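Local structure of homospermidine synthase (Legionella pneumophila subsp. pneumophila str. Philadelphia 1, 2PH5) at residues I331-L334 and K335-W339; I10-K13 and N14-I18; P387-N390 and A391-Q395; K344-I348 and L349-I353. The protein binds NAD and probably acts as a homospermidine synthase, a polyamine-forming transferase. One frame throughout, in Å; residues are numbered along the deposited sequence.

Contact 1 (I331-L334 and K335-W339); sequences IFEL and KSNEW
Leu334 and Trp339 meet almost at right angles where helix 325-336 runs out, the methyl CD1 of Leu334 coming in at the edge of the indole, near its plane, and touching Trp339 CE3 at 3.7 Å. Between them the chain makes a Schellman motif. Trp339 N reaches back to Leu334 O at 3.0 Å, and a weak bond joins Glu338 N to Lys335 O; Glu338, the C-prime residue, takes the positive phi (53°) that turns the backbone off the helix axis. A turn earlier, Ile331 and Lys335 run side by side in the same direction. The fully extended lysine chain lays CE beside Ile331 CG2 at 3.8 Å and carries NZ on to the backbone oxygen of Ala272. On another side of the helix Glu333 passes Asn337 at a slant, its CG 3.5 Å from Asn337 ND2, with the carboxylate and amide planes 33° apart. One water ties the two ends together: it donates to Glu333 OE2 at 2.9 Å and accepts from Asn337 ND2 at 3.2 Å. The carboxylate has stronger company as well, a salt bridge from OE1 to Lys217 and a bond from the backbone N of Gly220 to OE2. Leu334 and Trp339 both rest on Leu236 of helix 228-236, while Ile331 and Lys335 pack on Phe289 of strand 286-289. The helix end also belongs to the dimer interface, where Glu338 forms a salt bridge with Arg277 of the second subunit and Ser336 OG bonds His287 N of that subunit's strand 286-289.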
loop_
_atom_site.group_PDB
_atom_site.type_symbol
_atom_site.label_atom_id
_atom_site.label_comp_id
_atom_site.label_asym_id
_atom_site.label_seq_id
_atom_site.Cartn_x
_atom_site.Cartn_y
_atom_site.Cartn_z
ATOM N N ILE A 331 -1.150 -5.598 4.330
ATOM C CA ILE A 331 -1.438 -4.650 5.399
ATOM C C ILE A 331 -2.532 -3.681 4.926
ATOM O O ILE A 331 -3.473 -3.389 5.666
ATOM C CB ILE A 331 -0.158 -3.880 5.780
ATOM C CG1 ILE A 331 0.791 -4.825 6.531
ATOM C CG2 ILE A 331 -0.501 -2.649 6.604
ATOM C CD1 ILE A 331 2.207 -4.309 6.662
ATOM N N PHE A 332 -2.409 -3.198 3.690
ATOM C CA PHE A 332 -3.398 -2.283 3.124
ATOM C C PHE A 332 -4.792 -2.917 3.198
ATOM O O PHE A 332 -5.754 -2.276 3.636
ATOM C CB PHE A 332 -3.021 -1.938 1.674
ATOM C CG PHE A 332 -4.029 -1.070 0.957
ATOM C CD1 PHE A 332 -5.133 -1.640 0.319
ATOM C CD2 PHE A 332 -3.867 0.315 0.905
ATOM C CE1 PHE A 332 -6.060 -0.845 -0.366
ATOM C CE2 PHE A 332 -4.792 1.118 0.222
ATOM C CZ PHE A 332 -5.889 0.533 -0.413
ATOM N N GLU A 333 -4.888 -4.183 2.789
ATOM C CA GLU A 333 -6.147 -4.925 2.804
ATOM C C GLU A 333 -6.637 -5.173 4.238
ATOM O O GLU A 333 -7.843 -5.191 4.489
ATOM C CB GLU A 333 -5.966 -6.252 2.047
ATOM C CG GLU A 333 -7.137 -7.223 2.107
ATOM C CD GLU A 333 -6.906 -8.477 1.257
ATOM O OE1 GLU A 333 -5.846 -9.128 1.416
ATOM O OE2 GLU A 333 -7.787 -8.818 0.427
ATOM N N LEU A 334 -5.692 -5.345 5.165
ATOM C CA LEU A 334 -5.972 -5.580 6.587
ATOM C C LEU A 334 -6.718 -4.377 7.151
ATOM O O LEU A 334 -7.782 -4.520 7.754
ATOM C CB LEU A 334 -4.659 -5.753 7.358
ATOM C CG LEU A 334 -4.586 -6.453 8.726
ATOM C CD1 LEU A 334 -3.626 -5.663 9.609
ATOM C CD2 LEU A 334 -5.940 -6.581 9.387
ATOM N N LYS A 335 -6.147 -3.190 6.957
ATOM C CA LYS A 335 -6.759 -1.951 7.426
ATOM C C LYS A 335 -8.096 -1.781 6.720
ATOM O O LYS A 335 -9.081 -1.368 7.331
ATOM C CB LYS A 335 -5.870 -0.744 7.103
ATOM C CG LYS A 335 -4.525 -0.746 7.788
ATOM C CD LYS A 335 -3.647 0.366 7.262
ATOM C CE LYS A 335 -2.329 0.375 8.013
ATOM N NZ LYS A 335 -1.372 1.421 7.542
ATOM N N SER A 336 -8.110 -2.095 5.426
ATOM C CA SER A 336 -9.311 -2.006 4.604
ATOM C C SER A 336 -10.428 -2.875 5.193
ATOM O O SER A 336 -11.608 -2.556 5.057
ATOM C CB SER A 336 -8.998 -2.457 3.173
ATOM O OG SER A 336 -10.151 -2.448 2.350
ATOM N N ASN A 337 -10.045 -3.973 5.845
ATOM C CA ASN A 337 -11.008 -4.875 6.466
ATOM C C ASN A 337 -11.202 -4.508 7.929
ATOM O O ASN A 337 -11.478 -5.375 8.762
ATOM C CB ASN A 337 -10.539 -6.332 6.414
ATOM C CG ASN A 337 -10.323 -6.836 5.010
ATOM O OD1 ASN A 337 -11.073 -6.512 4.087
ATOM N ND2 ASN A 337 -9.297 -7.662 4.841
ATOM N N GLU A 338 -11.038 -3.229 8.245
ATOM C CA GLU A 338 -11.211 -2.763 9.616
ATOM C C GLU A 338 -10.379 -3.558 10.647
ATOM O O GLU A 338 -10.877 -3.909 11.720
ATOM C CB GLU A 338 -12.701 -2.822 9.972
ATOM C CG GLU A 338 -13.350 -1.463 10.243
ATOM C CD GLU A 338 -13.513 -0.581 9.008
ATOM O OE1 GLU A 338 -13.457 0.650 9.173
ATOM O OE2 GLU A 338 -13.718 -1.096 7.891
ATOM N N TRP A 339 -9.116 -3.837 10.313
ATOM C CA TRP A 339 -8.193 -4.577 11.189
ATOM C C TRP A 339 -8.544 -6.053 11.385
ATOM O O TRP A 339 -7.956 -6.737 12.224
ATOM C CB TRP A 339 -8.082 -3.887 12.556
ATOM C CG TRP A 339 -7.489 -2.511 12.479
ATOM C CD1 TRP A 339 -8.101 -1.336 12.802
ATOM C CD2 TRP A 339 -6.181 -2.165 12.012
ATOM N NE1 TRP A 339 -7.258 -0.279 12.562
ATOM C CE2 TRP A 339 -6.072 -0.757 12.077
ATOM C CE3 TRP A 339 -5.089 -2.907 11.545
ATOM C CZ2 TRP A 339 -4.913 -0.073 11.690
ATOM C CZ3 TRP A 339 -3.933 -2.226 11.159
ATOM C CH2 TRP A 339 -3.857 -0.823 11.235
HETATM O O HOH W 1 -10.141 -9.205 2.144
#

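Contact 2 (I10-K13 and N14-I18); sequences ILFK and NRFVI
Phe12 and Phe16 form an offset stack at the entry to strand 16-19, the first strand of the Rossmann-type NAD-binding domain; their planes are 11° apart and their centroids 4.4 Å. Asn14 begins the second segment by crossing the far side of Phe12: its backbone N lies 3.7 Å above the ring plane toward the rim, on the face opposite Phe16, and its CB touches Phe12 CZ at 3.5 Å. The Phe12 ring is thus sandwiched between the peptide turning over it and the next aromatic. The Asn14 side chain crosses the ring at about a right angle and gives its ND2 to Asp85. Arg15 follows, its backbone N 3.5 Å from Phe12 CE1, while its guanidinium pairs with the same Asp85. At Phe16 the strand starts, bonded through its backbone to Gln42 and Thr44. With CG beside the backbone N (chi1 -80°), its ring lies against the face of Phe12 away from Asn14 N, and it meets Phe36 edge-to-face. Ile408 and Ile404 of helix 391-408 pack on Phe12 and Phe16 respectively. Within the stack, Phe12 CE1 sits over the centre of the Phe16 ring, 3.8 Å above its plane.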
loop_
_atom_site.group_PDB
_atom_site.type_symbol
_atom_site.label_atom_id
_atom_site.label_comp_id
_atom_site.label_asym_id
_atom_site.label_seq_id
_atom_site.Cartn_x
_atom_site.Cartn_y
_atom_site.Cartn_z
ATOM N N ILE A 10 31.258 -29.353 12.691
ATOM C CA ILE A 10 31.277 -29.551 14.142
ATOM C C ILE A 10 30.734 -30.924 14.555
ATOM O O ILE A 10 29.659 -31.329 14.117
ATOM C CB ILE A 10 30.433 -28.471 14.863
ATOM C CG1 ILE A 10 30.704 -27.086 14.256
ATOM C CG2 ILE A 10 30.729 -28.492 16.358
ATOM C CD1 ILE A 10 32.143 -26.625 14.320
ATOM N N LEU A 11 31.477 -31.638 15.399
ATOM C CA LEU A 11 31.044 -32.956 15.868
ATOM C C LEU A 11 30.063 -32.797 17.025
ATOM O O LEU A 11 30.294 -32.014 17.951
ATOM C CB LEU A 11 32.246 -33.795 16.325
ATOM C CG LEU A 11 33.247 -34.229 15.248
ATOM C CD1 LEU A 11 34.488 -34.828 15.903
ATOM C CD2 LEU A 11 32.597 -35.227 14.309
ATOM N N PHE A 12 28.969 -33.546 16.962
ATOM C CA PHE A 12 27.941 -33.486 17.987
ATOM C C PHE A 12 27.489 -34.897 18.328
ATOM O O PHE A 12 26.928 -35.604 17.485
ATOM C CB PHE A 12 26.762 -32.654 17.483
ATOM C CG PHE A 12 25.808 -32.251 18.556
ATOM C CD1 PHE A 12 24.504 -32.737 18.564
ATOM C CD2 PHE A 12 26.209 -31.379 19.563
ATOM C CE1 PHE A 12 23.606 -32.360 19.562
ATOM C CE2 PHE A 12 25.325 -30.994 20.566
ATOM C CZ PHE A 12 24.015 -31.486 20.566
ATOM N N LYS A 13 27.740 -35.303 19.569
ATOM C CA LYS A 13 27.384 -36.640 20.030
ATOM C C LYS A 13 26.009 -36.736 20.687
ATOM O O LYS A 13 25.582 -37.816 21.091
ATOM C CB LYS A 13 28.459 -37.157 20.994
ATOM C CG LYS A 13 29.544 -38.003 20.326
ATOM C CD LYS A 13 28.967 -39.312 19.774
ATOM C CE LYS A 13 30.045 -40.208 19.158
ATOM N NZ LYS A 13 29.498 -41.490 18.604
ATOM N N ASN A 14 25.315 -35.609 20.791
ATOM C CA ASN A 14 23.994 -35.607 21.402
ATOM C C ASN A 14 22.864 -35.502 20.396
ATOM O O ASN A 14 23.022 -35.868 19.233
ATOM C CB ASN A 14 23.905 -34.487 22.432
ATOM C CG ASN A 14 24.629 -34.839 23.711
ATOM O OD1 ASN A 14 25.841 -35.046 23.713
ATOM N ND2 ASN A 14 23.883 -34.929 24.809
ATOM N N ARG A 15 21.715 -35.013 20.834
ATOM C CA ARG A 15 20.598 -34.912 19.916
ATOM C C ARG A 15 19.966 -33.542 19.944
ATOM O O ARG A 15 20.051 -32.828 20.938
ATOM C CB ARG A 15 19.553 -35.986 20.233
ATOM C CG ARG A 15 18.952 -35.885 21.606
ATOM C CD ARG A 15 19.219 -37.136 22.441
ATOM N NE ARG A 15 17.986 -37.667 23.027
ATOM C CZ ARG A 15 17.943 -38.527 24.041
ATOM N NH1 ARG A 15 19.070 -38.956 24.596
ATOM N NH2 ARG A 15 16.774 -38.966 24.489
ATOM N N PHE A 16 19.351 -33.175 18.827
ATOM C CA PHE A 16 18.679 -31.889 18.705
ATOM C C PHE A 16 17.173 -32.092 18.756
ATOM O O PHE A 16 16.613 -32.778 17.905
ATOM C CB PHE A 16 19.040 -31.218 17.378
ATOM C CG PHE A 16 20.380 -30.537 17.380
ATOM C CD1 PHE A 16 21.378 -30.928 16.491
ATOM C CD2 PHE A 16 20.636 -29.482 18.247
ATOM C CE1 PHE A 16 22.609 -30.273 16.467
ATOM C CE2 PHE A 16 21.864 -28.823 18.229
ATOM C CZ PHE A 16 22.848 -29.219 17.337
ATOM N N VAL A 17 16.519 -31.521 19.760
ATOM C CA VAL A 17 15.069 -31.633 19.848
ATOM C C VAL A 17 14.492 -30.295 19.401
ATOM O O VAL A 17 14.647 -29.284 20.083
ATOM C CB VAL A 17 14.559 -31.904 21.297
ATOM C CG1 VAL A 17 13.028 -31.883 21.314
ATOM C CG2 VAL A 17 15.062 -33.249 21.805
ATOM N N ILE A 18 13.844 -30.264 18.247
ATOM C CA ILE A 18 13.270 -29.009 17.814
ATOM C C ILE A 18 11.749 -29.067 17.879
ATOM O O ILE A 18 11.119 -29.922 17.248
ATOM C CB ILE A 18 13.767 -28.621 16.386
ATOM C CG1 ILE A 18 12.712 -27.754 15.696
ATOM C CG2 ILE A 18 14.184 -29.862 15.603
ATOM C CD1 ILE A 18 13.012 -27.458 14.258
#

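Contact 3 (P387-N390 and A391-Q395); sequences PYNN and ATSLQ
Ser393 OG works in both directions at the start of helix 391-408, giving its proton to Asn389 OD1 and accepting one from Asn390 N, each at 2.8 Å. With the return bond from Ser393 N to Asn390 OD1, this makes a capping box, with Asn390 at the N-cap. That return bond is short, 2.6 Å, and nearly straight at 170°. Asn390 CG and Ser393 OG both stand in the crowded position between backbone N and carbonyl carbon (chi1 53° for Asn390, 65° for Ser393), which folds each polar tip back onto the other's backbone. Asn389 adds a layer outside the box. Its OD1 takes the serine proton well off the carbonyl axis, while ND2 holds Pro387 O at 2.9 Å and also Ala27 O of helix 23-35, in the NAD-binding domain. Asn390 ND2 bonds Thr225 O. Thr392, on the first turn, bonds Asp357 and Gln211 through OG1 and has its side chain about 7 Å from the bound NAD. The capped, buried helix start thus lies close to the cofactor. Beyond the box, the first regular helical bond runs from Leu394 N to Asn390 O at 3.0 Å.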
loop_
_atom_site.group_PDB
_atom_site.type_symbol
_atom_site.label_atom_id
_atom_site.label_comp_id
_atom_site.label_asym_id
_atom_site.label_seq_id
_atom_site.Cartn_x
_atom_site.Cartn_y
_atom_site.Cartn_z
ATOM N N PRO A 387 18.355 -24.732 0.597
ATOM C CA PRO A 387 16.981 -24.964 0.151
ATOM C C PRO A 387 15.999 -24.568 1.257
ATOM O O PRO A 387 16.409 -24.218 2.372
ATOM C CB PRO A 387 16.966 -26.464 -0.108
ATOM C CG PRO A 387 17.849 -26.981 0.980
ATOM C CD PRO A 387 19.011 -26.008 0.943
ATOM N N TYR A 388 14.709 -24.629 0.939
ATOM C CA TYR A 388 13.652 -24.302 1.897
ATOM C C TYR A 388 13.942 -22.966 2.571
ATOM O O TYR A 388 13.700 -22.790 3.764
ATOM C CB TYR A 388 13.571 -25.409 2.950
ATOM C CG TYR A 388 13.549 -26.787 2.346
ATOM C CD1 TYR A 388 12.451 -27.223 1.609
ATOM C CD2 TYR A 388 14.645 -27.646 2.472
ATOM C CE1 TYR A 388 12.439 -28.479 1.009
ATOM C CE2 TYR A 388 14.645 -28.910 1.872
ATOM C CZ TYR A 388 13.535 -29.316 1.142
ATOM O OH TYR A 388 13.497 -30.549 0.531
ATOM N N ASN A 389 14.456 -22.024 1.789
ATOM C CA ASN A 389 14.812 -20.714 2.307
ATOM C C ASN A 389 14.644 -19.584 1.304
ATOM O O ASN A 389 14.861 -19.754 0.096
ATOM C CB ASN A 389 16.276 -20.720 2.762
ATOM C CG ASN A 389 16.438 -21.097 4.218
ATOM O OD1 ASN A 389 16.175 -20.291 5.119
ATOM N ND2 ASN A 389 16.877 -22.323 4.460
ATOM N N ASN A 390 14.232 -18.431 1.817
ATOM C CA ASN A 390 14.125 -17.242 1.000
ATOM C C ASN A 390 15.096 -16.286 1.680
ATOM O O ASN A 390 15.707 -16.641 2.686
ATOM C CB ASN A 390 12.695 -16.661 0.958
ATOM C CG ASN A 390 12.098 -16.416 2.334
ATOM O OD1 ASN A 390 12.741 -15.855 3.228
ATOM N ND2 ASN A 390 10.842 -16.817 2.500
ATOM N N ALA A 391 15.256 -15.092 1.125
ATOM C CA ALA A 391 16.167 -14.110 1.683
ATOM C C ALA A 391 15.901 -13.874 3.170
ATOM O O ALA A 391 16.825 -13.888 3.982
ATOM C CB ALA A 391 16.047 -12.807 0.913
ATOM N N THR A 392 14.633 -13.676 3.514
ATOM C CA THR A 392 14.216 -13.415 4.891
ATOM C C THR A 392 14.492 -14.568 5.844
ATOM O O THR A 392 15.169 -14.386 6.855
ATOM C CB THR A 392 12.703 -13.082 4.954
ATOM O OG1 THR A 392 12.414 -12.018 4.040
ATOM C CG2 THR A 392 12.296 -12.662 6.360
ATOM N N SER A 393 13.970 -15.750 5.534
ATOM C CA SER A 393 14.176 -16.888 6.418
ATOM C C SER A 393 15.659 -17.185 6.634
ATOM O O SER A 393 16.092 -17.416 7.766
ATOM C CB SER A 393 13.473 -18.136 5.871
ATOM O OG SER A 393 14.048 -18.555 4.648
ATOM N N LEU A 394 16.439 -17.167 5.553
ATOM C CA LEU A 394 17.866 -17.462 5.652
ATOM C C LEU A 394 18.620 -16.553 6.614
ATOM O O LEU A 394 19.566 -16.987 7.272
ATOM C CB LEU A 394 18.546 -17.407 4.276
ATOM C CG LEU A 394 20.000 -17.910 4.288
ATOM C CD1 LEU A 394 20.033 -19.297 4.937
ATOM C CD2 LEU A 394 20.564 -17.978 2.863
ATOM N N GLN A 395 18.210 -15.296 6.708
ATOM C CA GLN A 395 18.900 -14.389 7.607
ATOM C C GLN A 395 18.557 -14.737 9.053
ATOM O O GLN A 395 19.359 -14.520 9.965
ATOM C CB GLN A 395 18.520 -12.938 7.311
ATOM C CG GLN A 395 18.957 -12.451 5.956
ATOM C CD GLN A 395 18.385 -11.079 5.625
ATOM O OE1 GLN A 395 17.178 -10.866 5.708
ATOM N NE2 GLN A 395 19.251 -10.147 5.244
#

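Contact 4 (K344-I348 and L349-I353); sequences KNRLI and LNEII
The guanidinium of Arg346 receives Glu351 at its edge: OE2 lies nearly in the guanidinium plane, 2.9 Å from NH2, and the two flat groups are turned 25° apart. This salt bridge is bent, with 133° at the hydrogen, and it uses the anti side of OE2. The bend at chi3 of Arg346 brings NH2 round to the glutamate, while NE forms a second salt bridge with Glu221. Over the carboxylate of Glu351 comes a different donor, Leu349 N, which bonds OE1 at 2.9 Å from well above the plane. Two bonds on separate oxygens thus restrict the rotation of the carboxylate. The glutamate gets there by folding back: CG stands between backbone N and carbonyl carbon (chi1 48°) and the chain bends again at chi2. Its aliphatic part crosses Ile348 at about a right angle, with CG 3.4 Å from Ile348 CG2. Ile352 closes the turn from the other end, its CG2 4.1 Å from Ile348 CB. The side chain of Leu347 reaches to about 6 Å from the bound NAD and about 4 Å from that of Cys23, an NAD-binding residue. The turn links two sheets: strand 344-347 pairs in parallel with 221-224, and strand 352-364 enters the mixed sheet beside 202-213, where Ile348 and Ile352 both pack on Thr213. Arg383 of helix 379-385 bonds the backbone oxygen of Ile352.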
loop_
_atom_site.group_PDB
_atom_site.type_symbol
_atom_site.label_atom_id
_atom_site.label_comp_id
_atom_site.label_asym_id
_atom_site.label_seq_id
_atom_site.Cartn_x
_atom_site.Cartn_y
_atom_site.Cartn_z
ATOM N N LYS A 344 -7.251 -16.079 5.197
ATOM C CA LYS A 344 -6.213 -16.936 4.640
ATOM C C LYS A 344 -4.812 -16.326 4.758
ATOM O O LYS A 344 -4.641 -15.122 4.605
ATOM C CB LYS A 344 -6.545 -17.220 3.175
ATOM C CG LYS A 344 -6.219 -18.612 2.726
ATOM C CD LYS A 344 -4.718 -18.830 2.737
ATOM C CE LYS A 344 -4.369 -20.295 2.992
ATOM N NZ LYS A 344 -4.726 -20.709 4.387
ATOM N N ASN A 345 -3.818 -17.163 5.047
ATOM C CA ASN A 345 -2.432 -16.711 5.156
ATOM C C ASN A 345 -1.565 -17.516 4.193
ATOM O O ASN A 345 -1.838 -18.686 3.925
ATOM C CB ASN A 345 -1.880 -16.907 6.570
ATOM C CG ASN A 345 -2.363 -15.856 7.537
ATOM O OD1 ASN A 345 -2.585 -14.713 7.161
ATOM N ND2 ASN A 345 -2.503 -16.230 8.797
ATOM N N ARG A 346 -0.514 -16.898 3.673
ATOM C CA ARG A 346 0.361 -17.606 2.763
ATOM C C ARG A 346 1.794 -17.141 2.928
ATOM O O ARG A 346 2.046 -15.950 3.096
ATOM C CB ARG A 346 -0.099 -17.409 1.314
ATOM C CG ARG A 346 0.740 -18.172 0.294
ATOM C CD ARG A 346 0.009 -18.342 -1.027
ATOM N NE ARG A 346 -0.328 -17.057 -1.640
ATOM C CZ ARG A 346 0.418 -16.434 -2.547
ATOM N NH1 ARG A 346 0.020 -15.269 -3.039
ATOM N NH2 ARG A 346 1.551 -16.983 -2.972
ATOM N N LEU A 347 2.728 -18.090 2.914
ATOM C CA LEU A 347 4.152 -17.788 3.039
ATOM C C LEU A 347 4.782 -17.909 1.663
ATOM O O LEU A 347 4.797 -18.992 1.068
ATOM C CB LEU A 347 4.838 -18.782 3.986
ATOM C CG LEU A 347 6.385 -18.819 4.041
ATOM C CD1 LEU A 347 6.945 -17.543 4.669
ATOM C CD2 LEU A 347 6.824 -20.036 4.870
ATOM N N ILE A 348 5.303 -16.807 1.145
ATOM C CA ILE A 348 5.924 -16.884 -0.159
ATOM C C ILE A 348 7.362 -17.351 -0.061
ATOM O O ILE A 348 8.191 -16.761 0.631
ATOM C CB ILE A 348 5.844 -15.553 -0.906
ATOM C CG1 ILE A 348 6.275 -14.402 0.009
ATOM C CG2 ILE A 348 4.434 -15.372 -1.417
ATOM C CD1 ILE A 348 6.496 -13.081 -0.717
ATOM N N LEU A 349 7.633 -18.438 -0.772
ATOM C CA LEU A 349 8.938 -19.064 -0.792
ATOM C C LEU A 349 9.333 -19.346 -2.242
ATOM O O LEU A 349 10.134 -18.619 -2.831
ATOM C CB LEU A 349 8.866 -20.364 0.004
ATOM C CG LEU A 349 10.152 -21.106 0.351
ATOM C CD1 LEU A 349 11.020 -20.248 1.266
ATOM C CD2 LEU A 349 9.782 -22.421 1.037
ATOM N N ASN A 350 8.762 -20.396 -2.821
ATOM C CA ASN A 350 9.069 -20.747 -4.199
ATOM C C ASN A 350 8.488 -19.764 -5.206
ATOM O O ASN A 350 9.053 -19.574 -6.280
ATOM C CB ASN A 350 8.563 -22.152 -4.517
ATOM C CG ASN A 350 9.208 -23.206 -3.650
ATOM O OD1 ASN A 350 10.381 -23.087 -3.282
ATOM N ND2 ASN A 350 8.453 -24.251 -3.325
ATOM N N GLU A 351 7.369 -19.130 -4.872
ATOM C CA GLU A 351 6.782 -18.198 -5.813
ATOM C C GLU A 351 7.554 -16.900 -6.018
ATOM O O GLU A 351 7.311 -16.190 -6.995
ATOM C CB GLU A 351 5.325 -17.888 -5.458
ATOM C CG GLU A 351 5.055 -17.533 -4.017
ATOM C CD GLU A 351 4.770 -18.752 -3.141
ATOM O OE1 GLU A 351 5.734 -19.451 -2.752
ATOM O OE2 GLU A 351 3.576 -19.004 -2.850
ATOM N N ILE A 352 8.496 -16.579 -5.136
ATOM C CA ILE A 352 9.228 -15.345 -5.352
ATOM C C ILE A 352 10.239 -15.553 -6.474
ATOM O O ILE A 352 10.957 -16.547 -6.506
ATOM C CB ILE A 352 9.915 -14.811 -4.051
ATOM C CG1 ILE A 352 11.425 -14.849 -4.189
ATOM C CG2 ILE A 352 9.483 -15.609 -2.838
ATOM C CD1 ILE A 352 12.083 -14.011 -3.166
ATOM N N ILE A 353 10.284 -14.609 -7.406
ATOM C CA ILE A 353 11.168 -14.721 -8.556
ATOM C C ILE A 353 12.369 -13.776 -8.555
ATOM O O ILE A 353 13.352 -14.026 -9.243
ATOM C CB ILE A 353 10.366 -14.491 -9.842
ATOM C CG1 ILE A 353 9.940 -13.018 -9.931
ATOM C CG2 ILE A 353 9.158 -15.413 -9.851
ATOM C CD1 ILE A 353 8.970 -12.688 -11.055
#

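In the fold
Along the chain the order is contact 2, contact 1, contact 4, contact 3. Contact 2 leads into strand 16-19, first in the chain but interior in the parallel Rossmann-type sheet, while the other three belong to the saccharopine dehydrogenase C-terminal-type region. Contacts 3 and 4, their centres 12 Å apart, touch: Asn390 ND2 probably makes a weak hydrogen bond to Ile348 O, and Leu349 CD1 packs on the chain at Asn389. Together they bring the start of helix 391-408 and the end of strand 344-347 close to the cofactor. That helix also runs back to the Phe12-Phe16 pair, although the centres of contacts 2 and 3 are 22 Å apart. Contact 1, about 44 Å from contact 2 between centres, lies across the chain's centre at the dimer interface.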